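Local coordinates for Cfl (Pectobacterium brasiliense, PDB 7A9J), which is a coronafacic acid ligase of the ATP-dependent AMP-binding enzyme family, which probably activates its carboxylic acid substrate as an acyl-adenylate and serves in amide synthesis, at residues A485-L488 / S489-A493; S260-D263 / I264-T268; V458-K461 / Y462-E465; V41-I44 / N45-I48; V200-Q203 / K204-I207. The protein carries 1 engineered substitution. All coordinates share one frame; numbering follows the deposited sequence.

Interaction 1 of 5, residues A485-L488 / S489-A493; sequences ASYL and SDNLA
Ser489 and Ala485 meet one turn apart near the C-terminal end of helix 481-491, the helix of a beta-alpha-beta unit in the C-terminal domain. The carbonyl oxygen of Ala485 is gripped twice by the same residue: Ser489 N bonds to it at 3.0 Å, as the helix requires, and Ser489 OG reaches it at 2.6 Å. The serine hydroxyl stands beside its own backbone N (chi1 -38°), and this brings it back onto the carbonyl one turn earlier. Short and polar, serine can spend its hydroxyl in this way on an exposed face.

Near the helix end Leu488 O accepts two backbone donors, Leu492 N at 2.8 Å and Asn491 N at 3.0 Å, the latter from above the carbonyl plane. The side chains of Leu488 and Leu492 lie side by side and pack on helix 437-445, where Thr443 touches both. Tyr487 OH is satisfied by Thr443 O, while its ring meets His447 edge-to-face. Asn491 suits the last turn because its side-chain amide can reach back to a carbonyl one turn earlier: ND2 bonds to Tyr487 O at 2.7 Å and lies 3.4 Å above the Tyr487 ring plane, offset toward the rim.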
loop_
_atom_site.group_PDB
_atom_site.type_symbol
_atom_site.label_atom_id
_atom_site.label_comp_id
_atom_site.label_asym_id
_atom_site.label_seq_id
_atom_site.Cartn_x
_atom_site.Cartn_y
_atom_site.Cartn_z
ATOM N N ALA A 485 2.980 -34.277 -13.807
ATOM C CA ALA A 485 4.251 -34.837 -13.374
ATOM C C ALA A 485 5.279 -34.786 -14.507
ATOM O O ALA A 485 6.424 -34.367 -14.298
ATOM C CB ALA A 485 4.047 -36.265 -12.851
ATOM N N SER A 486 4.882 -35.156 -15.726
ATOM C CA SER A 486 5.837 -35.081 -16.825
ATOM C C SER A 486 6.241 -33.636 -17.105
ATOM O O SER A 486 7.424 -33.349 -17.321
ATOM C CB SER A 486 5.266 -35.751 -18.081
ATOM O OG SER A 486 4.161 -35.032 -18.591
ATOM N N TYR A 487 5.282 -32.710 -17.066
ATOM C CA TYR A 487 5.592 -31.292 -17.257
ATOM C C TYR A 487 6.594 -30.789 -16.218
ATOM O O TYR A 487 7.507 -30.018 -16.548
ATOM C CB TYR A 487 4.290 -30.479 -17.211
ATOM C CG TYR A 487 4.458 -28.978 -17.134
ATOM C CD1 TYR A 487 4.727 -28.219 -18.266
ATOM C CD2 TYR A 487 4.327 -28.319 -15.923
ATOM C CE1 TYR A 487 4.872 -26.826 -18.179
ATOM C CE2 TYR A 487 4.467 -26.952 -15.825
ATOM C CZ TYR A 487 4.738 -26.207 -16.944
ATOM O OH TYR A 487 4.872 -24.842 -16.803
ATOM N N LEU A 488 6.447 -31.216 -14.956
ATOM C CA LEU A 488 7.386 -30.782 -13.925
ATOM C C LEU A 488 8.769 -31.415 -14.101
ATOM O O LEU A 488 9.779 -30.781 -13.779
ATOM C CB LEU A 488 6.821 -31.088 -12.538
ATOM C CG LEU A 488 5.598 -30.269 -12.121
ATOM C CD1 LEU A 488 5.169 -30.660 -10.729
ATOM C CD2 LEU A 488 5.903 -28.803 -12.123
ATOM N N SER A 489 8.843 -32.653 -14.601
ATOM C CA SER A 489 10.140 -33.271 -14.882
ATOM C C SER A 489 10.994 -32.406 -15.803
ATOM O O SER A 489 12.219 -32.331 -15.645
ATOM C CB SER A 489 9.923 -34.639 -15.516
ATOM O OG SER A 489 8.806 -35.268 -14.906
ATOM N N ASP A 490 10.367 -31.750 -16.777
ATOM C CA ASP A 490 11.098 -30.908 -17.710
ATOM C C ASP A 490 11.415 -29.528 -17.149
ATOM O O ASP A 490 12.253 -28.827 -17.725
ATOM C CB ASP A 490 10.304 -30.755 -19.013
ATOM C CG ASP A 490 9.819 -32.097 -19.579
ATOM O OD1 ASP A 490 10.524 -33.127 -19.438
ATOM O OD2 ASP A 490 8.718 -32.118 -20.176
ATOM N N ASN A 491 10.783 -29.111 -16.048
ATOM C CA ASN A 491 10.900 -27.725 -15.612
ATOM C C ASN A 491 11.404 -27.526 -14.193
ATOM O O ASN A 491 11.847 -26.418 -13.880
ATOM C CB ASN A 491 9.548 -27.003 -15.746
ATOM C CG ASN A 491 9.124 -26.826 -17.188
ATOM O OD1 ASN A 491 9.659 -25.987 -17.907
ATOM N ND2 ASN A 491 8.151 -27.616 -17.614
ATOM N N LEU A 492 11.341 -28.536 -13.326
ATOM C CA LEU A 492 11.734 -28.372 -11.931
ATOM C C LEU A 492 12.578 -29.549 -11.480
ATOM O O LEU A 492 12.371 -30.683 -11.921
ATOM C CB LEU A 492 10.518 -28.276 -10.987
ATOM C CG LEU A 492 9.970 -26.860 -10.841
ATOM C CD1 LEU A 492 8.832 -26.844 -9.858
ATOM C CD2 LEU A 492 11.056 -25.874 -10.419
ATOM N N ALA A 493 13.498 -29.282 -10.559
ATOM C CA ALA A 493 14.213 -30.381 -9.916
ATOM C C ALA A 493 13.233 -31.356 -9.264
ATOM O O ALA A 493 12.180 -30.974 -8.744
ATOM C CB ALA A 493 15.192 -29.838 -8.873
#

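Interaction 2 of 5, residues S260-D263 / I264-T268; sequences SEVD and IENIT. With PO4 (phosphate ion), chain C.
Glu261 and Glu265 meet along one side of a short helix, where Glu261 CG comes within 3.7 Å of Glu265 OE1. Their carboxylate planes are 31° apart. The nearest charged oxygens, Glu261 OE2 and Glu265 OE1, are 4.7 Å apart, so any repulsion is probably modest at this exposed surface. The chain of Glu265 runs back over the preceding turn, its OE2 ending near CG2 of Val262. Beneath these side chains the backbone supplies the regular bonds: Glu265 N to Glu261 O is 2.9 Å and nearly straight, at 169°, and Ile264 N bonds to Ser260 O at 3.0 Å.

The first turn is set by Ser260 and Asp263. Asp263 N donates to Ser260 OG at 3.1 Å, and Ser260 N returns a bond of 2.8 Å to Asp263 OD1, which it meets from above the carboxylate plane. With chi1 at 77°, the serine hydroxyl sits between its own N and carbonyl carbon, close enough to take up an amide that has no earlier carbonyl to bond.

Farther out, a phosphate ion, probably from the crystallisation liquor, accepts from Glu261 N through O3 at 2.7 Å, at the end where the helix dipole would probably attract an anion. Lys128 NZ and Arg129 NH2 also bond to it. At the other end Asn266 leaves helical geometry and helix 267-274 begins at once, with Thr270 OG1 bonded to Asp263 O and Asn266 O. Serine and aspartate three residues apart, each accepting the other's backbone amide, form a classic capping box at a helix N-terminus.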
loop_
_atom_site.group_PDB
_atom_site.type_symbol
_atom_site.label_atom_id
_atom_site.label_comp_id
_atom_site.label_asym_id
_atom_site.label_seq_id
_atom_site.Cartn_x
_atom_site.Cartn_y
_atom_site.Cartn_z
ATOM N N SER A 260 -13.985 8.665 -4.434
ATOM C CA SER A 260 -14.805 8.283 -3.303
ATOM C C SER A 260 -14.972 6.766 -3.283
ATOM O O SER A 260 -14.651 6.085 -4.247
ATOM C CB SER A 260 -16.152 8.955 -3.402
ATOM O OG SER A 260 -16.955 8.290 -4.364
ATOM N N GLU A 261 -15.507 6.250 -2.173
ATOM C CA GLU A 261 -15.805 4.821 -2.078
ATOM C C GLU A 261 -16.739 4.382 -3.210
ATOM O O GLU A 261 -16.485 3.367 -3.884
ATOM C CB GLU A 261 -16.415 4.524 -0.702
ATOM C CG GLU A 261 -16.473 3.012 -0.402
ATOM C CD GLU A 261 -16.694 2.682 1.075
ATOM O OE1 GLU A 261 -17.472 3.398 1.748
ATOM O OE2 GLU A 261 -16.087 1.694 1.556
ATOM N N VAL A 262 -17.768 5.177 -3.493
ATOM C CA VAL A 262 -18.700 4.800 -4.544
ATOM C C VAL A 262 -17.998 4.796 -5.892
ATOM O O VAL A 262 -18.239 3.914 -6.738
ATOM C CB VAL A 262 -19.911 5.739 -4.533
ATOM C CG1 VAL A 262 -20.644 5.635 -5.865
ATOM C CG2 VAL A 262 -20.818 5.296 -3.425
ATOM N N ASP A 263 -17.096 5.762 -6.100
ATOM C CA ASP A 263 -16.343 5.797 -7.354
ATOM C C ASP A 263 -15.563 4.511 -7.535
ATOM O O ASP A 263 -15.448 3.998 -8.653
ATOM C CB ASP A 263 -15.363 6.963 -7.410
ATOM C CG ASP A 263 -16.050 8.327 -7.334
ATOM O OD1 ASP A 263 -15.404 9.245 -6.798
ATOM O OD2 ASP A 263 -17.204 8.466 -7.794
ATOM N N ILE A 264 -14.996 3.998 -6.444
ATOM C CA ILE A 264 -14.146 2.814 -6.571
ATOM C C ILE A 264 -14.960 1.536 -6.671
ATOM O O ILE A 264 -14.543 0.581 -7.346
ATOM C CB ILE A 264 -13.140 2.795 -5.414
ATOM C CG1 ILE A 264 -12.122 3.883 -5.647
ATOM C CG2 ILE A 264 -12.339 1.443 -5.400
ATOM C CD1 ILE A 264 -11.207 4.140 -4.451
ATOM N N GLU A 265 -16.129 1.484 -6.036
ATOM C CA GLU A 265 -17.068 0.414 -6.348
ATOM C C GLU A 265 -17.427 0.404 -7.829
ATOM O O GLU A 265 -17.673 -0.659 -8.394
ATOM C CB GLU A 265 -18.343 0.538 -5.502
ATOM C CG GLU A 265 -18.108 0.357 -4.006
ATOM C CD GLU A 265 -19.265 0.893 -3.130
ATOM O OE1 GLU A 265 -19.125 0.834 -1.883
ATOM O OE2 GLU A 265 -20.302 1.369 -3.674
ATOM N N ASN A 266 -17.446 1.561 -8.483
ATOM C CA ASN A 266 -17.738 1.567 -9.911
ATOM C C ASN A 266 -16.463 1.829 -10.710
ATOM O O ASN A 266 -16.475 2.622 -11.661
ATOM C CB ASN A 266 -18.833 2.605 -10.182
ATOM C CG ASN A 266 -20.160 2.190 -9.577
ATOM O OD1 ASN A 266 -20.602 2.748 -8.567
ATOM N ND2 ASN A 266 -20.803 1.201 -10.188
ATOM N N ILE A 267 -15.379 1.118 -10.362
ATOM C CA ILE A 267 -14.042 1.533 -10.780
ATOM C C ILE A 267 -13.897 1.486 -12.296
ATOM O O ILE A 267 -13.215 2.338 -12.881
ATOM C CB ILE A 267 -12.946 0.699 -10.075
ATOM C CG1 ILE A 267 -11.537 1.170 -10.501
ATOM C CG2 ILE A 267 -13.138 -0.793 -10.332
ATOM C CD1 ILE A 267 -11.239 2.576 -10.008
ATOM N N THR A 268 -14.463 0.468 -12.953
ATOM C CA THR A 268 -14.306 0.378 -14.406
ATOM C C THR A 268 -14.890 1.606 -15.099
ATOM O O THR A 268 -14.242 2.225 -15.953
ATOM C CB THR A 268 -14.969 -0.900 -14.941
ATOM O OG1 THR A 268 -14.321 -2.029 -14.336
ATOM C CG2 THR A 268 -14.797 -0.984 -16.447
HETATM P P PO4 C . -16.445 8.156 1.092
HETATM O O1 PO4 C . -16.375 7.029 2.147
HETATM O O2 PO4 C . -17.834 8.279 0.505
HETATM O O3 PO4 C . -15.483 7.817 -0.005
HETATM O O4 PO4 C . -16.075 9.483 1.658
#

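Interaction 3 of 5, residues V458-K461 / Y462-E465; sequences VPDK and YAGE
A tight turn stitched together by the Asp460 carboxylate joins two antiparallel strands at the exposed tip of the C-terminal domain. Asp460 OD2 accepts from Ala463 N at 2.8 Å and from Tyr462 N at 3.1 Å. Both amides use the anti side of the oxygen but arrive from opposite faces of the carboxylate plane. CG lies anti to the aspartate's backbone N (chi1 -174°), which carries the carboxylate over the chain reversal, and a bridging water adds a further donor to OD2 while accepting from Tyr462 N. Aspartate suits this place: its side chain is short enough to reach amides two and three residues ahead, and its oxygen can hold several donors together.

Behind the turn runs the beta hairpin of strands 450-460 and 464-473. Asp460 and Gly464 make its last hydrogen-bonded pair, with Asp460 N to Gly464 O at 2.9 Å and a weak return bond from Gly464 N. The positive phi of Gly464 (86°) would press a CB against the preceding carbonyl oxygen, a strain that glycine avoids. Next along, Pro459 and Glu465 form a non-hydrogen-bonded pair, and proline has no amide hydrogen to give there.

At the outer end Lys461 and Tyr462 lie side by side. The lysine methylene CD sits over one face of the tyrosine ring, 3.7 Å from its centroid, in a CH-pi contact offset toward the rim. The lysine chain bends at chi3 (-81°), and its ammonium ends near the phenol; one water links Lys461 NZ, at 3.0 Å, with Tyr462 OH.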
loop_
_atom_site.group_PDB
_atom_site.type_symbol
_atom_site.label_atom_id
_atom_site.label_comp_id
_atom_site.label_asym_id
_atom_site.label_seq_id
_atom_site.Cartn_x
_atom_site.Cartn_y
_atom_site.Cartn_z
ATOM N N VAL A 458 2.400 -31.404 4.174
ATOM C CA VAL A 458 1.781 -32.060 5.319
ATOM C C VAL A 458 2.851 -32.879 6.006
ATOM O O VAL A 458 3.861 -33.268 5.393
ATOM C CB VAL A 458 0.560 -32.927 4.911
ATOM C CG1 VAL A 458 -0.522 -31.936 4.349
ATOM C CG2 VAL A 458 0.901 -33.960 3.869
ATOM N N PRO A 459 2.671 -33.134 7.293
ATOM C CA PRO A 459 3.602 -34.025 7.998
ATOM C C PRO A 459 3.652 -35.400 7.370
ATOM O O PRO A 459 2.672 -35.909 6.827
ATOM C CB PRO A 459 3.048 -34.075 9.423
ATOM C CG PRO A 459 1.919 -33.135 9.494
ATOM C CD PRO A 459 1.518 -32.740 8.112
ATOM N N ASP A 460 4.831 -36.007 7.448
ATOM C CA ASP A 460 5.046 -37.346 6.933
ATOM C C ASP A 460 5.970 -38.073 7.904
ATOM O O ASP A 460 7.024 -37.535 8.274
ATOM C CB ASP A 460 5.683 -37.284 5.540
ATOM C CG ASP A 460 5.786 -38.661 4.899
ATOM O OD1 ASP A 460 4.942 -38.950 4.030
ATOM O OD2 ASP A 460 6.683 -39.455 5.276
ATOM N N LYS A 461 5.586 -39.288 8.301
ATOM C CA LYS A 461 6.269 -39.948 9.410
ATOM C C LYS A 461 7.750 -40.147 9.115
ATOM O O LYS A 461 8.597 -39.980 10.000
ATOM C CB LYS A 461 5.610 -41.303 9.708
ATOM C CG LYS A 461 6.076 -41.968 10.964
ATOM C CD LYS A 461 5.597 -43.430 11.058
ATOM C CE LYS A 461 4.169 -43.558 11.551
ATOM N NZ LYS A 461 3.829 -45.000 11.791
ATOM N N TYR A 462 8.084 -40.519 7.885
ATOM C CA TYR A 462 9.447 -40.859 7.575
ATOM C C TYR A 462 10.114 -39.912 6.590
ATOM O O TYR A 462 11.333 -39.972 6.439
ATOM C CB TYR A 462 9.527 -42.294 7.035
ATOM C CG TYR A 462 9.024 -43.323 8.036
ATOM C CD1 TYR A 462 9.532 -43.371 9.325
ATOM C CD2 TYR A 462 8.073 -44.288 7.662
ATOM C CE1 TYR A 462 9.066 -44.316 10.231
ATOM C CE2 TYR A 462 7.584 -45.231 8.561
ATOM C CZ TYR A 462 8.092 -45.251 9.842
ATOM O OH TYR A 462 7.621 -46.217 10.708
ATOM N N ALA A 463 9.374 -39.039 5.930
ATOM C CA ALA A 463 10.012 -38.023 5.112
ATOM C C ALA A 463 10.016 -36.663 5.798
ATOM O O ALA A 463 10.547 -35.692 5.233
ATOM C CB ALA A 463 9.313 -37.890 3.752
ATOM N N GLY A 464 9.347 -36.539 6.955
ATOM C CA GLY A 464 9.242 -35.247 7.614
ATOM C C GLY A 464 8.069 -34.462 7.061
ATOM O O GLY A 464 7.087 -34.201 7.758
ATOM N N GLU A 465 8.160 -34.113 5.783
ATOM C CA GLU A 465 7.105 -33.401 5.092
ATOM C C GLU A 465 6.874 -34.017 3.728
ATOM O O GLU A 465 7.795 -34.556 3.116
ATOM C CB GLU A 465 7.468 -31.902 4.848
ATOM C CG GLU A 465 7.587 -31.067 6.104
ATOM C CD GLU A 465 8.050 -29.620 5.771
ATOM O OE1 GLU A 465 7.296 -28.870 5.116
ATOM O OE2 GLU A 465 9.176 -29.222 6.128
HETATM O O HOH W 1 6.043 -41.871 5.832
HETATM O O HOH W 2 4.931 -47.198 10.041
#

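Interaction 4 of 5, residues V41-I44 / N45-I48; sequences VKSI and NHNI
Val41 and Ile48 stand side by side and point the same way, the CG2 methyl of Ile48 pressing against Val41 CB at 3.6 Å. Both are branched at CB, which suits extended backbone, and they pack on Phe83 of helix 83-95 and Leu53 of helix 50-66. On the other face Lys42 and Asn47 start out together, CB to CB 4.1 Å, then part, as fits polar chains at the surface.

These pairs belong to a beta hairpin of strands 39-42 and 47-49. Val41 and Ile48 form a hydrogen-bonded pair, with Ile48 N to Val41 O at 2.9 Å and Val41 N to Ile48 O at 3.3 Å. Ser43 N then gives a nearly straight bond, at 172°, to His46 O, 2.8 Å away, where the chain turns.

Inside that turn the Ser43 hydroxyl lies between its own N and carbonyl carbon (chi1 58°), which aims it across at His46. OG accepts a weak bond from His46 N at 3.0 Å, touches His46 CB and lies in the plane of the imidazole at its edge. Serine is small enough to fit beside the ring and polar enough to take the amide. A water joins Ser43 OG to Asn45 N, with a weak bond from Asn45 ND2. Ile44 sends its side chain away from the turn onto Glu273 and Thr274 of helix 267-274.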
loop_
_atom_site.group_PDB
_atom_site.type_symbol
_atom_site.label_atom_id
_atom_site.label_comp_id
_atom_site.label_asym_id
_atom_site.label_seq_id
_atom_site.Cartn_x
_atom_site.Cartn_y
_atom_site.Cartn_z
ATOM N N VAL A 41 -5.264 18.876 -7.934
ATOM C CA VAL A 41 -6.107 17.778 -7.449
ATOM C C VAL A 41 -7.416 17.841 -8.209
ATOM O O VAL A 41 -7.938 18.931 -8.478
ATOM C CB VAL A 41 -6.398 17.845 -5.926
ATOM C CG1 VAL A 41 -6.844 16.432 -5.388
ATOM C CG2 VAL A 41 -5.159 18.293 -5.200
ATOM N N LYS A 42 -7.946 16.689 -8.557
ATOM C CA LYS A 42 -9.246 16.637 -9.195
ATOM C C LYS A 42 -10.027 15.452 -8.664
ATOM O O LYS A 42 -9.477 14.499 -8.107
ATOM C CB LYS A 42 -9.137 16.653 -10.717
ATOM C CG LYS A 42 -8.677 15.413 -11.362
ATOM C CD LYS A 42 -7.929 15.752 -12.672
ATOM C CE LYS A 42 -7.736 14.508 -13.537
ATOM N NZ LYS A 42 -7.282 14.875 -14.910
ATOM N N SER A 43 -11.338 15.575 -8.771
ATOM C CA SER A 43 -12.252 14.499 -8.455
ATOM C C SER A 43 -13.131 14.391 -9.670
ATOM O O SER A 43 -12.869 15.046 -10.692
ATOM C CB SER A 43 -13.059 14.755 -7.179
ATOM O OG SER A 43 -13.793 15.958 -7.307
ATOM N N ILE A 44 -14.169 13.573 -9.603
ATOM C CA ILE A 44 -15.051 13.504 -10.746
ATOM C C ILE A 44 -15.744 14.851 -10.968
ATOM O O ILE A 44 -15.967 15.251 -12.107
ATOM C CB ILE A 44 -16.072 12.376 -10.576
ATOM C CG1 ILE A 44 -15.334 11.038 -10.705
ATOM C CG2 ILE A 44 -17.173 12.503 -11.599
ATOM C CD1 ILE A 44 -16.230 9.863 -10.672
ATOM N N ASN A 45 -16.098 15.557 -9.894
ATOM C CA ASN A 45 -16.888 16.788 -10.036
ATOM C C ASN A 45 -16.173 18.073 -9.655
ATOM O O ASN A 45 -16.793 19.150 -9.728
ATOM C CB ASN A 45 -18.159 16.683 -9.212
ATOM C CG ASN A 45 -18.991 15.553 -9.660
ATOM O OD1 ASN A 45 -19.219 15.398 -10.866
ATOM N ND2 ASN A 45 -19.378 14.690 -8.724
ATOM N N HIS A 46 -14.918 18.011 -9.257
ATOM C CA HIS A 46 -14.235 19.176 -8.734
ATOM C C HIS A 46 -12.783 19.177 -9.173
ATOM O O HIS A 46 -12.189 18.148 -9.537
ATOM C CB HIS A 46 -14.296 19.227 -7.201
ATOM C CG HIS A 46 -15.695 19.352 -6.674
ATOM N ND1 HIS A 46 -16.387 20.547 -6.691
ATOM C CD2 HIS A 46 -16.541 18.429 -6.148
ATOM C CE1 HIS A 46 -17.598 20.357 -6.193
ATOM N NE2 HIS A 46 -17.710 19.087 -5.841
ATOM N N ASN A 47 -12.194 20.355 -9.083
ATOM C CA ASN A 47 -10.765 20.444 -9.256
ATOM C C ASN A 47 -10.252 21.665 -8.513
ATOM O O ASN A 47 -10.998 22.618 -8.208
ATOM C CB ASN A 47 -10.394 20.521 -10.726
ATOM C CG ASN A 47 -10.844 21.849 -11.347
ATOM O OD1 ASN A 47 -10.076 22.807 -11.377
ATOM N ND2 ASN A 47 -12.104 21.925 -11.755
ATOM N N ILE A 48 -8.959 21.651 -8.276
ATOM C CA ILE A 48 -8.322 22.779 -7.616
ATOM C C ILE A 48 -6.936 22.950 -8.218
ATOM O O ILE A 48 -6.208 21.969 -8.414
ATOM C CB ILE A 48 -8.301 22.582 -6.083
ATOM C CG1 ILE A 48 -7.823 23.868 -5.361
ATOM C CG2 ILE A 48 -7.452 21.324 -5.649
ATOM C CD1 ILE A 48 -8.045 23.823 -3.894
HETATM O O HOH W 3 -16.671 14.810 -6.739
#

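Interaction 5 of 5, residues V200-Q203 / K204-I207; sequences VYSQ and KTLI
Thr205 and Ser202 exchange hydrogen bonds where a strand runs straight into a helix. Thr205 N donates to Ser202 OG at 3.0 Å and 168°, and Ser202 N donates to Thr205 OG1 at 2.9 Å. Each residue thus accepts the other's amide in a capping box, with Ser202 at the N-cap. The serine OG stands between its backbone N and carbonyl carbon (chi1 68°), facing the first turn of the helix. A small hydroxyl residue suits this buried spot, since it can take the place of the missing turn and occupy the Thr205 amide. Thr205 OG1 has another partner as well, Lys385 O.

The backbone takes over at once, Leu206 N bonding to Ser202 O at 3.0 Å and Ile207 N to Gln203 O at 2.9 Å.

Apolar contact uses the other branch of the threonine. Thr205 CG2 lies over one face of the Tyr201 ring, 3.9 Å from the centroid in a CH-pi contact, and the two side chains cross at about a right angle. Threonine serves both tasks because its hydroxyl and methyl leave CB in different directions. Leu206 CD1 adds a looser touch at 4.2 Å from Tyr201 CD2. The tyrosine hydroxyl bonds to Gly340 O, and the Tyr201 side chain comes about 4 Å from the bound 6-ethyl-1-oxo-indene-4-carboxylic acid, so this ring borders the ligand pocket.

Among its neighbours, strand 198-202 lies between strands 183-188 and 388-390, and the start of helix 203-214 packs through Leu206 on Leu93 of helix 83-95 and on Leu244 and Phe247 of helix 240-251.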
loop_
_atom_site.group_PDB
_atom_site.type_symbol
_atom_site.label_atom_id
_atom_site.label_comp_id
_atom_site.label_asym_id
_atom_site.label_seq_id
_atom_site.Cartn_x
_atom_site.Cartn_y
_atom_site.Cartn_z
ATOM N N VAL A 200 7.097 7.045 14.213
ATOM C CA VAL A 200 7.288 8.489 14.226
ATOM C C VAL A 200 8.183 8.858 13.058
ATOM O O VAL A 200 9.300 8.350 12.942
ATOM C CB VAL A 200 7.889 8.959 15.559
ATOM C CG1 VAL A 200 8.063 10.504 15.544
ATOM C CG2 VAL A 200 6.948 8.522 16.696
ATOM N N TYR A 201 7.693 9.764 12.232
ATOM C CA TYR A 201 8.427 10.369 11.110
ATOM C C TYR A 201 8.825 11.785 11.484
ATOM O O TYR A 201 7.983 12.544 11.979
ATOM C CB TYR A 201 7.540 10.511 9.894
ATOM C CG TYR A 201 7.342 9.244 9.105
ATOM C CD1 TYR A 201 6.920 8.074 9.711
ATOM C CD2 TYR A 201 7.481 9.283 7.720
ATOM C CE1 TYR A 201 6.739 6.916 8.972
ATOM C CE2 TYR A 201 7.256 8.142 6.950
ATOM C CZ TYR A 201 6.850 6.984 7.576
ATOM O OH TYR A 201 6.594 5.829 6.832
ATOM N N SER A 202 10.089 12.144 11.232
ATOM C CA SER A 202 10.453 13.555 11.217
ATOM C C SER A 202 10.157 14.173 9.851
ATOM O O SER A 202 9.747 13.492 8.900
ATOM C CB SER A 202 11.930 13.730 11.569
ATOM O OG SER A 202 12.711 13.196 10.508
ATOM N N GLN A 203 10.280 15.514 9.802
ATOM C CA GLN A 203 10.292 16.199 8.514
ATOM C C GLN A 203 11.267 15.525 7.549
ATOM O O GLN A 203 10.930 15.304 6.371
ATOM C CB GLN A 203 10.606 17.690 8.711
ATOM C CG GLN A 203 9.521 18.430 9.520
ATOM C CD GLN A 203 8.370 18.939 8.639
ATOM O OE1 GLN A 203 8.424 18.844 7.422
ATOM N NE2 GLN A 203 7.338 19.533 9.277
ATOM N N LYS A 204 12.462 15.167 8.033
ATOM C CA LYS A 204 13.435 14.483 7.186
ATOM C C LYS A 204 12.970 13.087 6.756
ATOM O O LYS A 204 13.174 12.717 5.590
ATOM C CB LYS A 204 14.794 14.378 7.884
ATOM C CG LYS A 204 15.883 13.820 6.949
ATOM C CD LYS A 204 17.281 13.825 7.630
ATOM C CE LYS A 204 18.413 13.471 6.640
ATOM N NZ LYS A 204 18.165 12.253 5.820
ATOM N N THR A 205 12.411 12.270 7.682
ATOM C CA THR A 205 11.857 10.987 7.247
ATOM C C THR A 205 10.912 11.173 6.071
ATOM O O THR A 205 10.961 10.431 5.066
ATOM C CB THR A 205 11.057 10.284 8.357
ATOM O OG1 THR A 205 11.751 10.341 9.605
ATOM C CG2 THR A 205 10.904 8.775 7.983
ATOM N N LEU A 206 10.044 12.183 6.171
ATOM C CA LEU A 206 9.062 12.362 5.126
ATOM C C LEU A 206 9.718 12.808 3.809
ATOM O O LEU A 206 9.333 12.325 2.739
ATOM C CB LEU A 206 8.038 13.382 5.623
ATOM C CG LEU A 206 6.725 13.420 4.911
ATOM C CD1 LEU A 206 6.014 12.068 5.010
ATOM C CD2 LEU A 206 5.916 14.547 5.623
ATOM N N ILE A 207 10.670 13.748 3.883
ATOM C CA ILE A 207 11.448 14.144 2.699
ATOM C C ILE A 207 12.027 12.878 2.036
ATOM O O ILE A 207 11.881 12.659 0.827
ATOM C CB ILE A 207 12.576 15.103 3.110
ATOM C CG1 ILE A 207 12.027 16.494 3.581
ATOM C CG2 ILE A 207 13.630 15.292 1.986
ATOM C CD1 ILE A 207 13.137 17.280 4.203
#

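In the fold
Along the chain the order is interaction 4, 5, 2, 3, 1. The first three lie in the large AMP-binding region; interactions 3 and 1 lie in the C-terminal domain, with centres 22 Å apart, and strand 464-473 leads from one to helix 481-491 of the other. Interactions 2 and 4 touch, Asp263 OD2 lying 3.3 Å from Ile44 CD1, and strand 39-42 pairs in parallel with strand 255-257 just before interaction 2. Interaction 5 is about 28 Å from interaction 4, centre to centre, and borders the ligand. Interactions 1 and 4 lie on opposite sides of the chain's centre, their own centres about 54 Å apart, reflecting the two-domain build of this family.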